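Local coordinates for protein putative ribosomal N-acetyltransferase YdaF (Bacillus subtilis, PDB 1NSL) that probably transfers an acetyl group from acetyl-CoA to the N-terminus of ribosomal proteins, as a hexameric member of the GNAT acetyltransferase family, at residues A135-R143 against H167-L175. Residues are numbered along the deposited sequence; the frame is centred on the assembly and turned at random.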
loop_
_atom_site.group_PDB
_atom_site.type_symbol
_atom_site.label_atom_id
_atom_site.label_comp_id
_atom_site.label_asym_id
_atom_site.label_seq_id
_atom_site.Cartn_x
_atom_site.Cartn_y
_atom_site.Cartn_z
ATOM N N ALA C 135 2.192 24.024 25.429
ATOM C CA ALA C 135 2.323 23.222 26.626
ATOM C C ALA C 135 1.183 23.471 27.552
ATOM O O ALA C 135 0.478 24.492 27.443
ATOM C CB ALA C 135 3.598 23.553 27.331
ATOM N N ALA C 136 1.038 22.570 28.500
ATOM C CA ALA C 136 -0.055 22.692 29.420
ATOM C C ALA C 136 0.229 23.839 30.293
ATOM O O ALA C 136 1.304 23.971 30.824
ATOM C CB ALA C 136 -0.197 21.453 30.223
ATOM N N VAL C 137 -0.777 24.680 30.436
ATOM C CA VAL C 137 -0.724 25.951 31.189
ATOM C C VAL C 137 -0.011 25.901 32.503
ATOM O O VAL C 137 0.687 26.871 32.909
ATOM C CB VAL C 137 -2.152 26.477 31.455
ATOM C CG1 VAL C 137 -2.267 27.009 32.797
ATOM C CG2 VAL C 137 -2.434 27.588 30.535
ATOM N N GLY C 138 -0.224 24.795 33.210
ATOM C CA GLY C 138 0.373 24.650 34.519
ATOM C C GLY C 138 1.554 23.726 34.491
ATOM O O GLY C 138 1.809 23.000 35.436
ATOM N N ASN C 139 2.259 23.711 33.381
ATOM C CA ASN C 139 3.425 22.859 33.275
ATOM C C ASN C 139 4.698 23.705 33.312
ATOM O O ASN C 139 5.490 23.811 32.380
ATOM C CB ASN C 139 3.340 21.854 32.102
ATOM C CG ASN C 139 4.458 20.859 32.137
ATOM O OD1 ASN C 139 5.387 21.022 32.907
ATOM N ND2 ASN C 139 4.386 19.821 31.342
ATOM N N GLU C 140 4.880 24.305 34.463
ATOM C CA GLU C 140 6.042 25.115 34.647
ATOM C C GLU C 140 7.274 24.486 33.965
ATOM O O GLU C 140 7.881 25.128 33.126
ATOM C CB GLU C 140 6.265 25.435 36.133
ATOM C CG GLU C 140 5.286 26.471 36.663
ATOM C CD GLU C 140 5.687 27.100 38.025
ATOM O OE1 GLU C 140 6.475 26.491 38.801
ATOM O OE2 GLU C 140 5.191 28.214 38.348
ATOM N N LYS C 141 7.635 23.244 34.278
ATOM C CA LYS C 141 8.884 22.738 33.705
ATOM C C LYS C 141 8.912 22.774 32.187
ATOM O O LYS C 141 9.987 22.993 31.603
ATOM C CB LYS C 141 9.251 21.345 34.195
ATOM C CG LYS C 141 9.248 21.212 35.677
ATOM C CD LYS C 141 10.631 20.716 36.156
ATOM C CE LYS C 141 10.619 20.273 37.627
ATOM N NZ LYS C 141 11.286 21.333 38.488
ATOM N N SER C 142 7.763 22.546 31.553
ATOM C CA SER C 142 7.754 22.608 30.104
ATOM C C SER C 142 7.778 24.019 29.559
ATOM O O SER C 142 8.567 24.366 28.662
ATOM C CB SER C 142 6.545 21.934 29.501
ATOM O OG SER C 142 6.669 22.126 28.094
ATOM N N ARG C 143 6.831 24.793 30.036
ATOM C CA ARG C 143 6.761 26.204 29.743
ATOM C C ARG C 143 8.161 26.864 29.792
ATOM O O ARG C 143 8.518 27.728 28.954
ATOM C CB ARG C 143 5.904 26.837 30.825
ATOM C CG ARG C 143 4.440 26.639 30.645
ATOM C CD ARG C 143 3.815 27.772 29.928
ATOM N NE ARG C 143 2.831 28.359 30.795
ATOM C CZ ARG C 143 2.540 29.626 30.797
ATOM N NH1 ARG C 143 3.176 30.433 29.964
ATOM N NH2 ARG C 143 1.613 30.093 31.600
ATOM N N HIS C 167 -10.059 18.525 31.328
ATOM C CA HIS C 167 -9.526 19.524 30.414
ATOM C C HIS C 167 -8.660 20.618 31.096
ATOM O O HIS C 167 -8.870 20.915 32.282
ATOM C CB HIS C 167 -10.660 20.091 29.547
ATOM C CG HIS C 167 -11.686 20.834 30.319
ATOM N ND1 HIS C 167 -12.703 20.202 30.998
ATOM C CD2 HIS C 167 -11.853 22.159 30.528
ATOM C CE1 HIS C 167 -13.446 21.109 31.616
ATOM N NE2 HIS C 167 -12.958 22.307 31.335
ATOM N N HIS C 168 -7.667 21.134 30.346
ATOM C CA HIS C 168 -6.738 22.173 30.779
ATOM C C HIS C 168 -6.417 22.980 29.558
ATOM O O HIS C 168 -6.534 22.498 28.452
ATOM C CB HIS C 168 -5.403 21.597 31.218
ATOM C CG HIS C 168 -5.476 20.684 32.391
ATOM N ND1 HIS C 168 -5.435 21.137 33.688
ATOM C CD2 HIS C 168 -5.557 19.341 32.468
ATOM C CE1 HIS C 168 -5.506 20.112 34.519
ATOM N NE2 HIS C 168 -5.573 19.007 33.800
ATOM N N ASP C 169 -5.971 24.210 29.749
ATOM C CA ASP C 169 -5.620 25.077 28.633
ATOM C C ASP C 169 -4.213 24.848 28.178
ATOM O O ASP C 169 -3.301 24.520 28.927
ATOM C CB ASP C 169 -5.743 26.552 29.001
ATOM C CG ASP C 169 -7.143 26.952 29.276
ATOM O OD1 ASP C 169 -8.022 26.206 28.844
ATOM O OD2 ASP C 169 -7.483 27.980 29.915
ATOM N N LEU C 170 -4.065 25.058 26.895
ATOM C CA LEU C 170 -2.804 24.995 26.251
ATOM C C LEU C 170 -2.377 26.449 26.054
ATOM O O LEU C 170 -3.175 27.297 25.641
ATOM C CB LEU C 170 -3.054 24.362 24.924
ATOM C CG LEU C 170 -2.880 22.867 24.805
ATOM C CD1 LEU C 170 -2.797 22.367 23.322
ATOM C CD2 LEU C 170 -1.571 22.649 25.542
ATOM N N VAL C 171 -1.147 26.771 26.397
ATOM C CA VAL C 171 -0.656 28.062 25.992
ATOM C C VAL C 171 0.363 27.913 24.832
ATOM O O VAL C 171 1.205 27.021 24.864
ATOM C CB VAL C 171 0.008 28.736 27.111
ATOM C CG1 VAL C 171 1.076 27.866 27.641
ATOM C CG2 VAL C 171 0.594 30.012 26.617
ATOM N N TYR C 172 0.289 28.770 23.810
ATOM C CA TYR C 172 1.181 28.661 22.682
ATOM C C TYR C 172 2.335 29.628 22.823
ATOM O O TYR C 172 2.144 30.670 23.404
ATOM C CB TYR C 172 0.398 29.019 21.424
ATOM C CG TYR C 172 -0.328 27.851 20.974
ATOM C CD1 TYR C 172 -1.438 27.426 21.647
ATOM C CD2 TYR C 172 0.169 27.060 19.982
ATOM C CE1 TYR C 172 -2.075 26.246 21.292
ATOM C CE2 TYR C 172 -0.463 25.908 19.627
ATOM C CZ TYR C 172 -1.581 25.516 20.288
ATOM O OH TYR C 172 -2.207 24.364 19.946
ATOM N N TYR C 173 3.500 29.275 22.257
ATOM C CA TYR C 173 4.687 30.120 22.168
ATOM C C TYR C 173 5.318 30.031 20.753
ATOM O O TYR C 173 5.312 28.970 20.178
ATOM C CB TYR C 173 5.748 29.639 23.141
ATOM C CG TYR C 173 5.555 29.825 24.641
ATOM C CD1 TYR C 173 5.025 28.817 25.402
ATOM C CD2 TYR C 173 6.007 30.972 25.304
ATOM C CE1 TYR C 173 4.909 28.919 26.770
ATOM C CE2 TYR C 173 5.900 31.105 26.713
ATOM C CZ TYR C 173 5.343 30.049 27.438
ATOM O OH TYR C 173 5.180 30.108 28.815
ATOM N N SER C 174 5.925 31.106 20.220
ATOM C CA SER C 174 6.493 31.076 18.865
ATOM C C SER C 174 7.751 31.927 18.657
ATOM O O SER C 174 7.915 32.985 19.229
ATOM C CB SER C 174 5.466 31.519 17.844
ATOM O OG SER C 174 5.048 32.801 18.179
ATOM N N LEU C 175 8.624 31.449 17.786
ATOM C CA LEU C 175 9.845 32.110 17.531
ATOM C C LEU C 175 9.894 32.429 16.029
ATOM O O LEU C 175 9.717 31.558 15.187
ATOM C CB LEU C 175 10.988 31.219 18.009
ATOM C CG LEU C 175 12.405 31.708 17.675
ATOM C CD1 LEU C 175 12.604 33.189 17.946
ATOM C CD2 LEU C 175 13.425 30.904 18.418
#
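Ala-135 and Val-171 form a hydrogen-bonded antiparallel pair where strand 130-136 runs out beside strand 166-176. Val-171 N donates a hydrogen bond to Ala-135 O (3.0 Å), and Ala-135 N donates one to Val-171 O (3.2 Å). Two residues on, Val-137 N donates to Asp-169 O (2.9 Å), the last backbone bond between the two segments, made from within the type I turn Ala-136 to Asn-139 that lifts the chain off the sheet. Asn-139 then N-caps helix 140-149: its OD1 accepts from Ser-142 N, which stands well above the amide plane. The first turn of that helix returns Arg-143 over the strands. Its CB and CG pass Tyr-173 OH at the limit of contact. CD lies in the plane of the tyrosine ring, at its edge, 3.5 Å from CE1, and also packs on Val-171 CG1 (3.6 Å). Bends at chi2 (-94°) and chi3 (-119°) then fold the tip back across Val-171, whose CG1 sits under one guanidinium face, offset toward the rim. NE makes a weak bond to Val-137 O, and NH1 donates to Tyr-173 OH; the modelled separation is too short to be taken literally. Guanidinium and phenol planes are 50° apart. Asp-169 turns its carboxylate to Asp-159 N on the neighbouring strand. In the C-terminal half of the GNAT fold, strand 166-176 lies between strands 130-136 and 152-163; backbone bonds join it to 130-136, and Arg-143 ties helix 140-149 to it. The arginine's charge is probably eased by the neutral oxygens of Val-137 and Tyr-173, with Glu-153 adding a long, weak ionic contribution.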